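Local coordinates for surface glycan binding protein B (Bacteroides ovatus, PDB 6E57) that binds mixed-linkage beta-glucan, probably at the bacterial cell surface, as part of the system by which this gut symbiont uses cereal beta-glucans, at residues 57-61 with 127-133; 309-315 with 414-420. All blocks are in the same frame, centred on the assembly; numbering follows the deposited sequence.

Contact 1: 57-61 with 127-133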
# COMPACT_ATOMS: atom_id res chain seq x y z
N ILE A 57 -6.21 -18.74 -12.41
CA ILE A 57 -7.23 -19.79 -12.37
C ILE A 57 -8.02 -19.69 -11.06
O ILE A 57 -7.66 -18.92 -10.18
CB ILE A 57 -6.59 -21.19 -12.58
CG1 ILE A 57 -5.44 -21.48 -11.61
CG2 ILE A 57 -6.15 -21.35 -14.03
CD1 ILE A 57 -5.85 -22.24 -10.37
N SER A 58 -9.11 -20.47 -10.98
CA SER A 58 -9.98 -20.51 -9.81
C SER A 58 -9.52 -21.59 -8.83
O SER A 58 -8.87 -22.56 -9.22
CB SER A 58 -11.41 -20.71 -10.21
OG SER A 58 -11.90 -19.59 -10.92
N ARG A 59 -9.90 -21.42 -7.56
CA ARG A 59 -9.47 -22.26 -6.44
C ARG A 59 -9.93 -23.72 -6.65
O ARG A 59 -9.28 -24.64 -6.17
CB ARG A 59 -9.96 -21.61 -5.14
CG ARG A 59 -10.44 -22.56 -4.05
CD ARG A 59 -11.94 -22.78 -4.09
NE ARG A 59 -12.34 -23.88 -3.23
CZ ARG A 59 -13.57 -24.08 -2.75
NH1 ARG A 59 -14.51 -23.16 -2.93
NH2 ARG A 59 -13.84 -25.19 -2.09
N ASP A 60 -11.04 -23.91 -7.38
CA ASP A 60 -11.60 -25.24 -7.67
C ASP A 60 -10.88 -25.89 -8.86
O ASP A 60 -10.81 -27.11 -8.95
CB ASP A 60 -13.12 -25.19 -7.89
CG ASP A 60 -13.59 -24.23 -8.97
OD1 ASP A 60 -12.75 -23.47 -9.51
OD2 ASP A 60 -14.80 -24.24 -9.27
N ALA A 61 -10.35 -25.07 -9.77
CA ALA A 61 -9.55 -25.54 -10.91
C ALA A 61 -8.13 -25.87 -10.44
O ALA A 61 -7.71 -25.48 -9.35
CB ALA A 61 -9.55 -24.51 -12.01
N VAL A 127 -4.43 -17.58 -7.91
CA VAL A 127 -5.53 -18.50 -7.64
C VAL A 127 -6.64 -17.72 -6.93
O VAL A 127 -6.49 -17.32 -5.77
CB VAL A 127 -5.04 -19.71 -6.80
CG1 VAL A 127 -6.13 -20.75 -6.63
CG2 VAL A 127 -3.79 -20.33 -7.39
N ASN A 128 -7.75 -17.49 -7.65
CA ASN A 128 -8.85 -16.65 -7.18
C ASN A 128 -9.82 -17.49 -6.35
O ASN A 128 -10.07 -18.65 -6.68
CB ASN A 128 -9.60 -15.99 -8.34
CG ASN A 128 -8.68 -15.20 -9.24
OD1 ASN A 128 -8.04 -14.24 -8.81
ND2 ASN A 128 -8.59 -15.60 -10.50
N PRO A 129 -10.42 -16.93 -5.28
CA PRO A 129 -11.41 -17.66 -4.49
C PRO A 129 -12.77 -17.68 -5.21
O PRO A 129 -12.98 -16.93 -6.16
CB PRO A 129 -11.47 -16.84 -3.19
CG PRO A 129 -11.16 -15.42 -3.63
CD PRO A 129 -10.18 -15.57 -4.77
N LEU A 130 -13.68 -18.54 -4.74
CA LEU A 130 -15.07 -18.50 -5.17
C LEU A 130 -15.80 -17.40 -4.39
O LEU A 130 -15.33 -16.95 -3.34
CB LEU A 130 -15.72 -19.87 -4.94
CG LEU A 130 -15.10 -21.02 -5.75
CD1 LEU A 130 -15.92 -22.30 -5.59
CD2 LEU A 130 -14.98 -20.65 -7.22
N ALA A 131 -16.95 -16.98 -4.92
CA ALA A 131 -17.72 -15.86 -4.36
C ALA A 131 -18.06 -16.11 -2.89
O ALA A 131 -17.95 -15.20 -2.06
CB ALA A 131 -18.97 -15.66 -5.18
N ASP A 132 -18.44 -17.36 -2.57
CA ASP A 132 -18.96 -17.74 -1.25
C ASP A 132 -17.83 -18.13 -0.29
O ASP A 132 -18.08 -18.31 0.90
CB ASP A 132 -19.99 -18.87 -1.38
CG ASP A 132 -21.36 -18.45 -1.87
OD1 ASP A 132 -21.61 -17.22 -1.98
OD2 ASP A 132 -22.19 -19.34 -2.13
N ASP A 133 -16.60 -18.27 -0.79
CA ASP A 133 -15.45 -18.67 0.03
C ASP A 133 -15.12 -17.57 1.04
O ASP A 133 -15.21 -16.39 0.72
CB ASP A 133 -14.18 -18.90 -0.80
CG ASP A 133 -14.14 -20.21 -1.57
OD1 ASP A 133 -15.14 -20.96 -1.51
OD2 ASP A 133 -13.11 -20.47 -2.22

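Contact 2: 309-315 with 414-420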
# COMPACT_ATOMS: atom_id res chain seq x y z
N THR A 309 7.56 24.46 4.20
CA THR A 309 6.91 25.32 5.18
C THR A 309 5.55 25.75 4.64
O THR A 309 5.43 26.13 3.47
CB THR A 309 7.77 26.53 5.57
OG1 THR A 309 7.85 27.40 4.44
CG2 THR A 309 9.17 26.16 6.02
N GLU A 310 4.53 25.69 5.51
CA GLU A 310 3.16 26.06 5.19
C GLU A 310 2.98 27.55 5.49
O GLU A 310 3.15 27.99 6.63
CB GLU A 310 2.21 25.20 6.02
CG GLU A 310 0.78 25.21 5.52
CD GLU A 310 -0.06 24.03 5.99
OE1 GLU A 310 -1.00 23.65 5.27
OE2 GLU A 310 0.24 23.49 7.08
N ILE A 311 2.68 28.33 4.44
CA ILE A 311 2.47 29.78 4.54
C ILE A 311 0.96 30.04 4.63
O ILE A 311 0.20 29.50 3.84
CB ILE A 311 3.10 30.51 3.34
CG1 ILE A 311 4.63 30.36 3.30
CG2 ILE A 311 2.67 31.97 3.31
CD1 ILE A 311 5.12 29.31 2.32
N THR A 312 0.56 30.89 5.58
CA THR A 312 -0.84 31.29 5.74
C THR A 312 -1.13 32.48 4.81
O THR A 312 -0.46 33.50 4.88
CB THR A 312 -1.15 31.65 7.19
OG1 THR A 312 -0.92 30.49 7.99
CG2 THR A 312 -2.57 32.14 7.38
N LEU A 313 -2.14 32.32 3.95
CA LEU A 313 -2.55 33.36 3.02
C LEU A 313 -3.71 34.16 3.60
O LEU A 313 -3.83 35.35 3.35
CB LEU A 313 -2.93 32.72 1.68
CG LEU A 313 -1.79 32.04 0.93
CD1 LEU A 313 -2.30 31.44 -0.38
CD2 LEU A 313 -0.64 33.00 0.67
N TRP A 314 -4.59 33.49 4.36
CA TRP A 314 -5.75 34.13 4.94
C TRP A 314 -6.27 33.30 6.12
O TRP A 314 -6.16 32.09 6.11
CB TRP A 314 -6.83 34.34 3.87
CG TRP A 314 -8.05 35.04 4.37
CD1 TRP A 314 -8.32 36.38 4.29
CD2 TRP A 314 -9.18 34.44 5.03
NE1 TRP A 314 -9.54 36.65 4.86
CE2 TRP A 314 -10.09 35.49 5.33
CE3 TRP A 314 -9.51 33.14 5.41
CZ2 TRP A 314 -11.30 35.25 5.97
CZ3 TRP A 314 -10.70 32.91 6.05
CH2 TRP A 314 -11.59 33.96 6.32
N SER A 315 -6.87 34.00 7.09
CA SER A 315 -7.41 33.40 8.31
C SER A 315 -8.71 34.12 8.71
O SER A 315 -8.83 35.32 8.51
CB SER A 315 -6.38 33.48 9.41
OG SER A 315 -6.82 32.78 10.56
N VAL A 414 -15.11 29.38 5.06
CA VAL A 414 -13.67 29.28 4.84
C VAL A 414 -12.98 29.80 6.10
O VAL A 414 -13.21 30.94 6.51
CB VAL A 414 -13.24 30.06 3.59
CG1 VAL A 414 -11.73 30.18 3.49
CG2 VAL A 414 -13.82 29.45 2.32
N ASP A 415 -12.15 28.96 6.72
CA ASP A 415 -11.52 29.25 8.02
C ASP A 415 -10.01 29.51 7.87
O ASP A 415 -9.44 30.25 8.67
CB ASP A 415 -11.76 28.11 9.01
CG ASP A 415 -13.22 27.89 9.37
OD1 ASP A 415 -13.94 28.90 9.54
OD2 ASP A 415 -13.63 26.70 9.49
N LEU A 416 -9.37 28.88 6.87
CA LEU A 416 -7.93 29.05 6.63
C LEU A 416 -7.62 28.76 5.15
O LEU A 416 -8.24 27.91 4.52
CB LEU A 416 -7.16 28.10 7.55
CG LEU A 416 -5.68 28.42 7.74
CD1 LEU A 416 -5.50 29.64 8.63
CD2 LEU A 416 -4.94 27.23 8.33
N VAL A 417 -6.64 29.49 4.61
CA VAL A 417 -6.05 29.19 3.31
C VAL A 417 -4.53 29.26 3.46
O VAL A 417 -4.00 30.29 3.90
CB VAL A 417 -6.55 30.14 2.20
CG1 VAL A 417 -5.95 29.78 0.85
CG2 VAL A 417 -8.07 30.19 2.13
N THR A 418 -3.85 28.17 3.09
CA THR A 418 -2.40 28.08 3.17
C THR A 418 -1.84 27.61 1.82
O THR A 418 -2.58 27.13 0.97
CB THR A 418 -1.96 27.13 4.29
OG1 THR A 418 -2.26 25.78 3.90
CG2 THR A 418 -2.61 27.44 5.62
N VAL A 419 -0.52 27.77 1.66
CA VAL A 419 0.22 27.28 0.50
C VAL A 419 1.59 26.79 0.99
O VAL A 419 2.10 27.31 1.98
CB VAL A 419 0.35 28.37 -0.58
CG1 VAL A 419 1.12 29.59 -0.08
CG2 VAL A 419 0.99 27.83 -1.85
N LYS A 420 2.17 25.80 0.30
CA LYS A 420 3.52 25.30 0.63
C LYS A 420 4.27 24.91 -0.65
O LYS A 420 3.74 24.23 -1.52
CB LYS A 420 3.43 24.13 1.62
CG LYS A 420 2.59 22.94 1.17
CD LYS A 420 2.44 21.89 2.26
CE LYS A 420 1.50 20.77 1.88
NZ LYS A 420 1.19 19.90 3.04
O HOH W 1 0.07 20.45 6.12

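Contact 1: 57-61 with 127-133
Arg59 reaches from the end of one strand into the beta turn that follows its parallel neighbour, and its side chain can be followed atom by atom. CB sits 3.3 Å from Asn128 O, the carbonyl that also takes a weak bond from Arg59 N. The chain then bends about the CB-CG bond (chi2 -95°), which brings CD to 3.2 Å from Asp133 OD2 and also near Leu130 CG; CG, NE and CZ pass the same oxygen at 3.6 to 3.9 Å. At the tip NH1 forms a salt bridge to Asp133 OD1 at 2.7 Å, the guanidinium and carboxylate planes turned 54° apart, while Leu130 CD1 lies beside NH1. Arginine suits this place by its length, which lets the charge reach buried Asp133, whose OD2 also takes a weak bond from Leu130 N across the type I turn 130-133. Back along the strands, the pairing is parallel: Asn128 N donates to Ile57 O (2.9 Å), and Ile57 CD1 lies beside both methyls of Val127, beta-branched residues that suit extended strands. Asn128 ND2 bonds to Asn56 OD1. Strand 53-58 is an edge strand of a five-stranded mixed sheet; 118-128 lies between it and 103-113, parallel to the first and antiparallel to the second.

Contact 2: 309-315 with 414-420
Strands 311-315 and 414-419 form an antiparallel ladder interrupted by a classic beta bulge, where Leu313 and Trp314 together face Val417. Among the backbone bonds, Ile311 and Val419 exchange a pair, with Ile311 N to Val419 O at 2.7 Å. At the bulge the single acceptor Val417 O is gripped twice, by Leu313 N at 2.8 Å and by Trp314 N at 3.3 Å; the latter lies in the carbonyl plane on a lone pair, while the former is tilted from that plane. Val417 N answers to Trp314 O, restoring the ladder one residue out of step. The extra residue turns Leu313 CB toward the opposite strand.

The bulge sets Leu313 into the apolar packing. Leu313 CD1 and CD2 each come 3.9 Å from Val419 CG1, a branch that projects between the backbone N and carbonyl carbon of its own residue (chi1 61°), and Leu313 also touches Leu350 of strand 349-356. Beta-branched valines suit the extended strand and give leucine a compact surface. The Trp314 ring reaches back toward strand 414-419, with CG anti to its N (chi1 -178°), bringing the ring edge at CZ3 to 3.2 Å from Val414 O, near the ring plane, and beside Val414 CG1. Phe333 meets the indole edge-to-face.

At the Glu310 and Lys420 end of the pairing, polar side chains link the two segments. Glu310 is long enough to cross the strand gap, and its OE1 also makes a salt bridge to Lys351, so the acid is probably kept ionised. A water donates to Glu310 OE2 and weakly accepts from Lys420 NZ. The hydroxyl of buried Thr418 donates to Glu310 OE1 over 2.8 Å, arriving on the anti side of that oxygen and 31° out of the carboxylate plane.

How the contacts relate
Contact 1 and contact 2 lie on opposite sides of the centre of this elongated chain, their own centres 51 Å apart and their nearest atoms about 37 Å apart, so neither touches the other. They follow in series: 57-61 with 127-133 closes before 309-315 with 414-420 opens. The first joins parallel strands near the N-terminal end; the second joins antiparallel strands, and its later segment ends the chain. Glycan is bound by Trp322, Asp323, Asp326, Lys331, Tyr371 and Trp372, all of which fall in sequence between the two segments of contact 2, whereas the sodium ion lies about 12 Å from the Pro129 side chain, too far for that residue to bind it.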